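Local coordinates for protein leucine aminopeptidase (Legionella pneumophila, PDB 5GNE) that probably acts as a zinc-dependent aminopeptidase of the M28 family, removing residues from the N-terminal ends of peptides, at residues R154-V162 and S172-K181; L242-L253 and S316-F326. All coordinates share one frame; numbering follows the deposited sequence.

How the interactions relate
The two contacts follow one another along the chain and meet on one face of the eight-stranded sheet of the M28 peptidase fold. Interaction 1 is the hairpin at the sheet's margin; interaction 2 joins helix 243-254, which lies over that sheet, to helix 318-323. Their centres are about 18 Å apart, yet they touch: Ser172 CB packs on Val248 CG2 at 3.5 Å, and Tyr160 CE2 lies 3.7 Å from Asp251 OD2. Interaction 2 is nearer the metal site, the side chain of Ser316 lying about 5 Å from a bound zinc ion, whereas the side chain of Ser172 in interaction 1 is about 13 Å from one.

Interaction 1 (R154-V162 and S172-K181); sequences RKDVESYFV and SVVTVIGKDK
Tyr160 and Val174 meet as a hydrogen-bonded antiparallel pair, Tyr160 N donating a hydrogen bond to Val174 O at 2.9 Å and Val174 N donating one back to Tyr160 O. The tyrosine CG sits between its backbone N and carbonyl carbon (chi1 48°), which lays the ring alongside Val174: the valine CB rides over one face, 4.0 Å from the ring centroid, in a CH-pi contact, while CG1 comes within 3.4 Å of Tyr160 OH. On the same face of the sheet Val174 CG2 reaches Val162 CG2, and Glu158 CB packs on Val176 CG1 at 3.5 Å. The other face carries Phe161, whose CE1 lies 3.7 Å from Val173 CG2, the two side chains side by side and pointing the same way, and Ser159 CB against Thr175 CG2. A water spans the Val162-Ser172 end, donating to Val162 O and bonded to Ser172 OG, which also bonds Ala236 N.

At the far end the ladder gives way to a fork: Gly178 N and Lys179 N both donate to Asp156 O, from opposite faces of its carbonyl plane, where 178-181 makes a type I turn. The Asp156 carboxylate lies against Gly178 CA and is gripped by Arg154 NH2 in a 2.7 Å salt bridge to OD2, in the guanidinium plane. That bridge helps hold the guanidinium flat over Ile177 CG2, 3.7 Å from NH1.

Further out, helix 132-151 backs Val173, Thr175 and Ile177 through Phe141 and Phe145, and helix 243-254 meets Val174 through Val248. Ser159 OG bonds Asp146. Strands 157-164 and 170-177 form an antiparallel beta hairpin; the second also pairs with 230-235, which leaves 157-164 as an outermost strand of the mixed sheet of the M28 peptidase fold.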
loop_
_atom_site.group_PDB
_atom_site.type_symbol
_atom_site.label_atom_id
_atom_site.label_comp_id
_atom_site.label_asym_id
_atom_site.label_seq_id
_atom_site.Cartn_x
_atom_site.Cartn_y
_atom_site.Cartn_z
ATOM N N ARG A 154 -21.962 9.948 -10.113
ATOM C CA ARG A 154 -20.890 9.594 -11.018
ATOM C C ARG A 154 -21.050 8.128 -11.479
ATOM O O ARG A 154 -20.886 7.195 -10.691
ATOM C CB ARG A 154 -19.563 9.846 -10.291
ATOM C CG ARG A 154 -18.349 9.973 -11.148
ATOM C CD ARG A 154 -18.266 11.270 -11.917
ATOM N NE ARG A 154 -17.158 11.147 -12.858
ATOM C CZ ARG A 154 -15.930 11.614 -12.657
ATOM N NH1 ARG A 154 -15.632 12.295 -11.554
ATOM N NH2 ARG A 154 -15.007 11.420 -13.585
ATOM N N LYS A 155 -21.366 7.940 -12.760
ATOM C CA LYS A 155 -21.628 6.612 -13.329
ATOM C C LYS A 155 -20.349 6.072 -13.907
ATOM O O LYS A 155 -20.235 4.921 -14.325
ATOM C CB LYS A 155 -22.699 6.691 -14.421
ATOM C CG LYS A 155 -24.033 7.240 -13.950
ATOM C CD LYS A 155 -24.731 6.270 -13.015
ATOM C CE LYS A 155 -26.122 6.765 -12.620
ATOM N NZ LYS A 155 -26.075 7.950 -11.712
ATOM N N ASP A 156 -19.372 6.952 -13.843
ATOM C CA ASP A 156 -18.106 6.906 -14.539
ATOM C C ASP A 156 -17.105 5.966 -13.827
ATOM O O ASP A 156 -15.893 6.068 -14.009
ATOM C CB ASP A 156 -17.587 8.343 -14.590
ATOM C CG ASP A 156 -16.449 8.519 -15.524
ATOM O OD1 ASP A 156 -16.217 7.614 -16.347
ATOM O OD2 ASP A 156 -15.767 9.559 -15.412
ATOM N N VAL A 157 -17.634 5.041 -13.030
ATOM C CA VAL A 157 -16.875 4.366 -11.990
ATOM C C VAL A 157 -16.977 2.847 -12.049
ATOM O O VAL A 157 -17.738 2.287 -12.835
ATOM C CB VAL A 157 -17.340 4.799 -10.588
ATOM C CG1 VAL A 157 -17.145 6.273 -10.408
ATOM C CG2 VAL A 157 -18.811 4.435 -10.388
ATOM N N GLU A 158 -16.160 2.191 -11.231
ATOM C CA GLU A 158 -16.223 0.750 -11.075
ATOM C C GLU A 158 -15.670 0.383 -9.698
ATOM O O GLU A 158 -14.831 1.120 -9.146
ATOM C CB GLU A 158 -15.428 0.098 -12.189
ATOM C CG GLU A 158 -15.922 -1.234 -12.666
ATOM C CD GLU A 158 -15.062 -1.748 -13.810
ATOM O OE1 GLU A 158 -14.316 -0.931 -14.405
ATOM O OE2 GLU A 158 -15.155 -2.953 -14.134
ATOM N N SER A 159 -16.183 -0.690 -9.100
ATOM C CA SER A 159 -15.582 -1.244 -7.878
ATOM C C SER A 159 -15.763 -2.756 -7.836
ATOM O O SER A 159 -16.839 -3.259 -8.114
ATOM C CB SER A 159 -16.162 -0.594 -6.617
ATOM O OG SER A 159 -17.500 -0.997 -6.389
ATOM N N TYR A 160 -14.700 -3.482 -7.505
ATOM C CA TYR A 160 -14.786 -4.935 -7.382
ATOM C C TYR A 160 -13.835 -5.510 -6.365
ATOM O O TYR A 160 -12.802 -4.923 -6.064
ATOM C CB TYR A 160 -14.544 -5.600 -8.725
ATOM C CG TYR A 160 -13.341 -5.092 -9.468
ATOM C CD1 TYR A 160 -13.406 -3.912 -10.206
ATOM C CD2 TYR A 160 -12.142 -5.792 -9.460
ATOM C CE1 TYR A 160 -12.302 -3.446 -10.913
ATOM C CE2 TYR A 160 -11.042 -5.336 -10.167
ATOM C CZ TYR A 160 -11.122 -4.168 -10.894
ATOM O OH TYR A 160 -10.028 -3.711 -11.601
ATOM N N PHE A 161 -14.198 -6.665 -5.824
ATOM C CA PHE A 161 -13.292 -7.442 -5.007
ATOM C C PHE A 161 -12.294 -8.177 -5.864
ATOM O O PHE A 161 -12.622 -8.629 -6.951
ATOM C CB PHE A 161 -14.060 -8.422 -4.145
ATOM C CG PHE A 161 -14.960 -7.755 -3.178
ATOM C CD1 PHE A 161 -14.434 -7.039 -2.117
ATOM C CD2 PHE A 161 -16.342 -7.805 -3.342
ATOM C CE1 PHE A 161 -15.264 -6.396 -1.214
ATOM C CE2 PHE A 161 -17.187 -7.157 -2.440
ATOM C CZ PHE A 161 -16.648 -6.454 -1.372
ATOM N N VAL A 162 -11.068 -8.282 -5.369
ATOM C CA VAL A 162 -10.094 -9.197 -5.920
ATOM C C VAL A 162 -9.708 -10.218 -4.849
ATOM O O VAL A 162 -9.145 -9.867 -3.827
ATOM C CB VAL A 162 -8.859 -8.476 -6.431
ATOM C CG1 VAL A 162 -7.784 -9.500 -6.817
ATOM C CG2 VAL A 162 -9.233 -7.591 -7.635
ATOM N N SER A 172 -9.171 -8.035 -1.441
ATOM C CA SER A 172 -8.767 -6.675 -1.743
ATOM C C SER A 172 -9.934 -5.943 -2.399
ATOM O O SER A 172 -10.822 -6.579 -2.958
ATOM C CB SER A 172 -7.559 -6.694 -2.678
ATOM O OG SER A 172 -6.413 -7.093 -1.970
ATOM N N VAL A 173 -9.892 -4.616 -2.417
ATOM C CA VAL A 173 -10.920 -3.851 -3.094
ATOM C C VAL A 173 -10.299 -2.854 -4.046
ATOM O O VAL A 173 -9.508 -2.001 -3.636
ATOM C CB VAL A 173 -11.793 -3.095 -2.100
ATOM C CG1 VAL A 173 -12.874 -2.310 -2.844
ATOM C CG2 VAL A 173 -12.391 -4.051 -1.061
ATOM N N VAL A 174 -10.674 -2.963 -5.319
ATOM C CA VAL A 174 -10.201 -2.082 -6.370
ATOM C C VAL A 174 -11.361 -1.172 -6.776
ATOM O O VAL A 174 -12.451 -1.657 -7.072
ATOM C CB VAL A 174 -9.709 -2.895 -7.594
ATOM C CG1 VAL A 174 -9.254 -1.985 -8.753
ATOM C CG2 VAL A 174 -8.591 -3.828 -7.188
ATOM N N THR A 175 -11.136 0.142 -6.766
ATOM C CA THR A 175 -12.123 1.106 -7.250
ATOM C C THR A 175 -11.447 2.021 -8.255
ATOM O O THR A 175 -10.218 2.146 -8.249
ATOM C CB THR A 175 -12.702 1.959 -6.149
ATOM O OG1 THR A 175 -11.726 2.934 -5.754
ATOM C CG2 THR A 175 -13.120 1.092 -4.967
ATOM N N VAL A 176 -12.237 2.604 -9.156
ATOM C CA VAL A 176 -11.691 3.484 -10.175
ATOM C C VAL A 176 -12.654 4.594 -10.500
ATOM O O VAL A 176 -13.847 4.368 -10.660
ATOM C CB VAL A 176 -11.334 2.724 -11.500
ATOM C CG1 VAL A 176 -12.519 1.954 -12.043
ATOM C CG2 VAL A 176 -10.813 3.701 -12.555
ATOM N N ILE A 177 -12.127 5.806 -10.611
ATOM C CA ILE A 177 -12.926 6.914 -11.090
ATOM C C ILE A 177 -12.466 7.283 -12.508
ATOM O O ILE A 177 -11.268 7.527 -12.763
ATOM C CB ILE A 177 -12.825 8.122 -10.162
ATOM C CG1 ILE A 177 -13.179 7.732 -8.730
ATOM C CG2 ILE A 177 -13.771 9.211 -10.618
ATOM C CD1 ILE A 177 -12.956 8.844 -7.775
ATOM N N GLY A 178 -13.425 7.316 -13.425
ATOM C CA GLY A 178 -13.148 7.601 -14.813
ATOM C C GLY A 178 -12.753 6.338 -15.560
ATOM O O GLY A 178 -11.710 6.309 -16.202
ATOM N N LYS A 179 -13.593 5.301 -15.473
ATOM C CA LYS A 179 -13.338 3.997 -16.110
ATOM C C LYS A 179 -13.161 4.130 -17.624
ATOM O O LYS A 179 -12.525 3.297 -18.254
ATOM C CB LYS A 179 -14.442 2.986 -15.789
ATOM C CG LYS A 179 -15.803 3.335 -16.350
ATOM C CD LYS A 179 -16.747 2.157 -16.199
ATOM C CE LYS A 179 -17.955 2.280 -17.112
ATOM N NZ LYS A 179 -18.867 1.136 -16.898
ATOM N N ASP A 180 -13.801 5.127 -18.217
ATOM C CA ASP A 180 -13.793 5.272 -19.673
ATOM C C ASP A 180 -12.733 6.256 -20.151
ATOM O O ASP A 180 -12.638 6.513 -21.345
ATOM C CB ASP A 180 -15.162 5.709 -20.206
ATOM C CG ASP A 180 -16.266 4.725 -19.869
ATOM O OD1 ASP A 180 -16.082 3.513 -20.109
ATOM O OD2 ASP A 180 -17.341 5.177 -19.415
ATOM N N LYS A 181 -11.945 6.819 -19.240
ATOM C CA LYS A 181 -10.929 7.782 -19.649
ATOM C C LYS A 181 -9.807 7.076 -20.419
ATOM O O LYS A 181 -9.507 5.899 -20.171
ATOM C CB LYS A 181 -10.320 8.513 -18.433
ATOM C CG LYS A 181 -11.260 9.450 -17.693
ATOM C CD LYS A 181 -11.573 10.661 -18.540
ATOM C CE LYS A 181 -12.677 11.509 -17.932
ATOM N NZ LYS A 181 -12.511 12.954 -18.344
HETATM O O HOH W 1 -6.515 -9.941 -2.624
#

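Interaction 2 (L242-L253 and S316-F326); sequences LIGSGYVVQDFL and SDHVNWTNEGF
Ser245 OG joins Asp317 and Asn320 in the polar cluster of the contact. It donates to Asp317 OD1 at 2.6 Å, meeting the anti side of the carboxylate, and accepts from Asn320 ND2 at 2.8 Å, nearly in the amide plane. A chi1 of 48° turns Ser245 OG toward both partners. ND2 also makes a weak bond to Leu242 O, at the N-cap of helix 243-254, while Asn320 OD1 turns to Tyr64. A water donates to Asp317 OD1 and accepts from Ser245 N, so OD1 takes two donors in this buried setting. Further along, Gln250 NE2 donates to Glu324 OE2 at 2.6 Å, in its own amide plane but from above that of the carboxylate.

This is helix-helix packing inside the M28 peptidase fold: the axes of helix segments 243-253 and 318-323 approach to 8.7 Å, with N-to-C directions 35° apart. It borders the zinc site: Ser316 OG bonds the zinc ligand Asp266, and Asp317 lies beside Glu238, which binds zinc in a structure of this protein though not in this model.

Many of the apolar contacts gather on Trp321, whose NE1 bonds Tyr235; apart from these, Leu242 CD1 lies against Val319 CB. Val249 CG2 stands over the five-membered ring, 3.6 Å from its centroid, in a CH-pi contact. The indole's outer edge points into the Phe252 face in a T-shaped stack, centroids 5.0 Å apart with planes at 76°. Val249 CG1 turns instead to Glu324 CG and Phe326 CE2. Leu253 CD2 touches Phe326 CZ at 3.7 Å; Phe326 N bonds Trp321 O in the Schellman motif that ends helix 318-323, with Gly325 at C-prime.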
loop_
_atom_site.group_PDB
_atom_site.type_symbol
_atom_site.label_atom_id
_atom_site.label_comp_id
_atom_site.label_asym_id
_atom_site.label_seq_id
_atom_site.Cartn_x
_atom_site.Cartn_y
_atom_site.Cartn_z
ATOM N N LEU A 242 2.616 -9.468 1.912
ATOM C CA LEU A 242 2.165 -8.625 0.797
ATOM C C LEU A 242 1.300 -9.369 -0.209
ATOM O O LEU A 242 1.206 -8.969 -1.369
ATOM C CB LEU A 242 3.361 -7.997 0.061
ATOM C CG LEU A 242 4.506 -7.450 0.920
ATOM C CD1 LEU A 242 5.561 -6.772 0.041
ATOM C CD2 LEU A 242 3.998 -6.534 1.994
ATOM N N ILE A 243 0.636 -10.430 0.224
ATOM C CA ILE A 243 -0.044 -11.284 -0.749
ATOM C C ILE A 243 -1.275 -10.617 -1.394
ATOM O O ILE A 243 -1.552 -10.877 -2.569
ATOM C CB ILE A 243 -0.426 -12.664 -0.137
ATOM C CG1 ILE A 243 -0.875 -13.629 -1.251
ATOM C CG2 ILE A 243 -1.477 -12.510 0.934
ATOM C CD1 ILE A 243 -1.279 -15.031 -0.788
ATOM N N GLY A 244 -1.986 -9.741 -0.673
ATOM C CA GLY A 244 -3.135 -9.068 -1.272
ATOM C C GLY A 244 -2.792 -8.271 -2.528
ATOM O O GLY A 244 -3.372 -8.530 -3.616
ATOM N N SER A 245 -1.837 -7.343 -2.419
ATOM C CA SER A 245 -1.397 -6.557 -3.570
ATOM C C SER A 245 -0.747 -7.435 -4.650
ATOM O O SER A 245 -0.748 -7.075 -5.824
ATOM C CB SER A 245 -0.403 -5.462 -3.160
ATOM O OG SER A 245 0.618 -5.969 -2.330
ATOM N N GLY A 246 -0.147 -8.548 -4.241
ATOM C CA GLY A 246 0.308 -9.561 -5.181
ATOM C C GLY A 246 -0.799 -9.901 -6.164
ATOM O O GLY A 246 -0.688 -9.691 -7.375
ATOM N N TYR A 247 -1.897 -10.409 -5.625
ATOM C CA TYR A 247 -3.060 -10.720 -6.450
ATOM C C TYR A 247 -3.579 -9.524 -7.233
ATOM O O TYR A 247 -3.906 -9.664 -8.407
ATOM C CB TYR A 247 -4.162 -11.317 -5.581
ATOM C CG TYR A 247 -3.813 -12.722 -5.174
ATOM C CD1 TYR A 247 -3.591 -13.698 -6.150
ATOM C CD2 TYR A 247 -3.696 -13.085 -3.842
ATOM C CE1 TYR A 247 -3.273 -14.996 -5.804
ATOM C CE2 TYR A 247 -3.380 -14.381 -3.489
ATOM C CZ TYR A 247 -3.169 -15.332 -4.479
ATOM O OH TYR A 247 -2.855 -16.622 -4.144
ATOM N N VAL A 248 -3.644 -8.354 -6.598
ATOM C CA VAL A 248 -4.123 -7.174 -7.311
ATOM C C VAL A 248 -3.231 -6.839 -8.527
ATOM O O VAL A 248 -3.740 -6.514 -9.609
ATOM C CB VAL A 248 -4.239 -5.957 -6.383
ATOM C CG1 VAL A 248 -4.570 -4.719 -7.187
ATOM C CG2 VAL A 248 -5.316 -6.199 -5.340
ATOM N N VAL A 249 -1.916 -6.868 -8.355
ATOM C CA VAL A 249 -1.028 -6.549 -9.465
ATOM C C VAL A 249 -1.181 -7.570 -10.598
ATOM O O VAL A 249 -1.242 -7.213 -11.790
ATOM C CB VAL A 249 0.448 -6.478 -9.020
ATOM C CG1 VAL A 249 1.310 -6.206 -10.213
ATOM C CG2 VAL A 249 0.610 -5.342 -8.019
ATOM N N GLN A 250 -1.288 -8.835 -10.221
ATOM C CA GLN A 250 -1.558 -9.886 -11.185
ATOM C C GLN A 250 -2.894 -9.615 -11.909
ATOM O O GLN A 250 -2.992 -9.818 -13.127
ATOM C CB GLN A 250 -1.559 -11.258 -10.495
ATOM C CG GLN A 250 -0.184 -11.631 -9.947
ATOM C CD GLN A 250 0.899 -11.692 -11.027
ATOM O OE1 GLN A 250 0.759 -12.404 -12.027
ATOM N NE2 GLN A 250 1.986 -10.947 -10.826
ATOM N N ASP A 251 -3.902 -9.149 -11.178
ATOM C CA ASP A 251 -5.195 -8.849 -11.799
ATOM C C ASP A 251 -5.081 -7.702 -12.813
ATOM O O ASP A 251 -5.666 -7.770 -13.904
ATOM C CB ASP A 251 -6.232 -8.509 -10.731
ATOM C CG ASP A 251 -7.635 -8.374 -11.297
ATOM O OD1 ASP A 251 -8.242 -9.432 -11.577
ATOM O OD2 ASP A 251 -8.152 -7.238 -11.425
ATOM N N PHE A 252 -4.273 -6.689 -12.496
ATOM C CA PHE A 252 -4.007 -5.610 -13.442
ATOM C C PHE A 252 -3.247 -6.130 -14.682
ATOM O O PHE A 252 -3.429 -5.649 -15.803
ATOM C CB PHE A 252 -3.168 -4.514 -12.778
ATOM C CG PHE A 252 -3.984 -3.442 -12.106
ATOM C CD1 PHE A 252 -4.670 -3.716 -10.930
ATOM C CD2 PHE A 252 -4.076 -2.170 -12.657
ATOM C CE1 PHE A 252 -5.428 -2.730 -10.308
ATOM C CE2 PHE A 252 -4.844 -1.183 -12.041
ATOM C CZ PHE A 252 -5.521 -1.468 -10.863
ATOM N N LEU A 253 -2.362 -7.098 -14.463
ATOM C CA LEU A 253 -1.567 -7.641 -15.549
ATOM C C LEU A 253 -2.438 -8.471 -16.482
ATOM O O LEU A 253 -2.358 -8.337 -17.704
ATOM C CB LEU A 253 -0.413 -8.484 -15.002
ATOM C CG LEU A 253 0.795 -7.700 -14.472
ATOM C CD1 LEU A 253 1.837 -8.630 -13.855
ATOM C CD2 LEU A 253 1.412 -6.881 -15.594
ATOM N N SER A 316 6.566 -3.139 1.640
ATOM C CA SER A 316 5.156 -2.827 1.577
ATOM C C SER A 316 4.644 -3.059 0.171
ATOM O O SER A 316 5.418 -3.455 -0.707
ATOM C CB SER A 316 4.915 -1.381 2.018
ATOM O OG SER A 316 3.536 -1.154 2.239
ATOM N N ASP A 317 3.364 -2.781 -0.064
ATOM C CA ASP A 317 2.717 -3.244 -1.293
ATOM C C ASP A 317 3.352 -2.705 -2.574
ATOM O O ASP A 317 3.250 -3.341 -3.620
ATOM C CB ASP A 317 1.228 -2.906 -1.251
ATOM C CG ASP A 317 0.533 -3.574 -0.074
ATOM O OD1 ASP A 317 0.523 -4.817 -0.056
ATOM O OD2 ASP A 317 0.005 -2.867 0.832
ATOM N N HIS A 318 3.993 -1.537 -2.489
ATOM C CA HIS A 318 4.670 -0.952 -3.638
ATOM C C HIS A 318 5.625 -1.952 -4.295
ATOM O O HIS A 318 5.752 -1.976 -5.519
ATOM C CB HIS A 318 5.416 0.326 -3.236
ATOM C CG HIS A 318 6.536 0.100 -2.278
ATOM N ND1 HIS A 318 6.333 -0.348 -0.988
ATOM C CD2 HIS A 318 7.875 0.246 -2.420
ATOM C CE1 HIS A 318 7.498 -0.467 -0.373
ATOM N NE2 HIS A 318 8.449 -0.113 -1.221
ATOM N N VAL A 319 6.218 -2.810 -3.474
ATOM C CA VAL A 319 7.139 -3.861 -3.920
ATOM C C VAL A 319 6.529 -4.766 -4.989
ATOM O O VAL A 319 7.205 -5.137 -5.949
ATOM C CB VAL A 319 7.632 -4.683 -2.701
ATOM C CG1 VAL A 319 8.246 -6.007 -3.105
ATOM C CG2 VAL A 319 8.643 -3.847 -1.910
ATOM N N ASN A 320 5.273 -5.146 -4.832
ATOM C CA ASN A 320 4.630 -5.955 -5.866
ATOM C C ASN A 320 4.484 -5.209 -7.202
ATOM O O ASN A 320 4.648 -5.794 -8.283
ATOM C CB ASN A 320 3.300 -6.473 -5.371
ATOM C CG ASN A 320 3.469 -7.622 -4.389
ATOM O OD1 ASN A 320 4.255 -8.534 -4.628
ATOM N ND2 ASN A 320 2.764 -7.562 -3.258
ATOM N N TRP A 321 4.213 -3.913 -7.138
ATOM C CA TRP A 321 4.185 -3.144 -8.370
ATOM C C TRP A 321 5.580 -3.048 -9.033
ATOM O O TRP A 321 5.707 -3.298 -10.236
ATOM C CB TRP A 321 3.608 -1.734 -8.113
ATOM C CG TRP A 321 2.148 -1.743 -7.765
ATOM C CD1 TRP A 321 1.617 -1.719 -6.513
ATOM C CD2 TRP A 321 1.016 -1.830 -8.680
ATOM N NE1 TRP A 321 0.225 -1.763 -6.579
ATOM C CE2 TRP A 321 -0.165 -1.823 -7.889
ATOM C CE3 TRP A 321 0.894 -1.887 -10.075
ATOM C CZ2 TRP A 321 -1.449 -1.883 -8.445
ATOM C CZ3 TRP A 321 -0.406 -1.948 -10.641
ATOM C CH2 TRP A 321 -1.551 -1.949 -9.823
ATOM N N THR A 322 6.615 -2.654 -8.288
ATOM C CA THR A 322 7.894 -2.479 -8.936
ATOM C C THR A 322 8.425 -3.832 -9.434
ATOM O O THR A 322 9.068 -3.883 -10.466
ATOM C CB THR A 322 8.937 -1.763 -8.058
ATOM O OG1 THR A 322 9.759 -2.699 -7.361
ATOM C CG2 THR A 322 8.266 -0.865 -7.093
ATOM N N ASN A 323 8.146 -4.922 -8.725
ATOM C CA ASN A 323 8.555 -6.239 -9.226
ATOM C C ASN A 323 7.973 -6.568 -10.585
ATOM O O ASN A 323 8.553 -7.367 -11.310
ATOM C CB ASN A 323 8.140 -7.356 -8.264
ATOM C CG ASN A 323 9.085 -7.491 -7.112
ATOM O OD1 ASN A 323 10.161 -6.959 -7.166
ATOM N ND2 ASN A 323 8.691 -8.202 -6.070
ATOM N N GLU A 324 6.867 -5.928 -10.953
ATOM C CA GLU A 324 6.218 -6.232 -12.224
ATOM C C GLU A 324 6.385 -5.123 -13.240
ATOM O O GLU A 324 5.633 -5.048 -14.219
ATOM C CB GLU A 324 4.723 -6.512 -12.016
ATOM C CG GLU A 324 4.439 -7.774 -11.238
ATOM C CD GLU A 324 4.734 -9.060 -12.026
ATOM O OE1 GLU A 324 5.325 -8.999 -13.120
ATOM O OE2 GLU A 324 4.347 -10.146 -11.545
ATOM N N GLY A 325 7.379 -4.267 -13.016
ATOM C CA GLY A 325 7.707 -3.211 -13.961
ATOM C C GLY A 325 6.881 -1.940 -13.871
ATOM O O GLY A 325 6.960 -1.102 -14.753
ATOM N N PHE A 326 6.089 -1.774 -12.819
ATOM C CA PHE A 326 5.342 -0.535 -12.670
ATOM C C PHE A 326 6.077 0.509 -11.862
ATOM O O PHE A 326 6.800 0.168 -10.936
ATOM C CB PHE A 326 4.004 -0.799 -12.024
ATOM C CG PHE A 326 3.130 -1.729 -12.807
ATOM C CD1 PHE A 326 2.346 -1.259 -13.832
ATOM C CD2 PHE A 326 3.058 -3.057 -12.473
ATOM C CE1 PHE A 326 1.511 -2.104 -14.515
ATOM C CE2 PHE A 326 2.222 -3.913 -13.152
ATOM C CZ PHE A 326 1.447 -3.435 -14.185
HETATM O O HOH W 2 -1.068 -6.988 0.426
#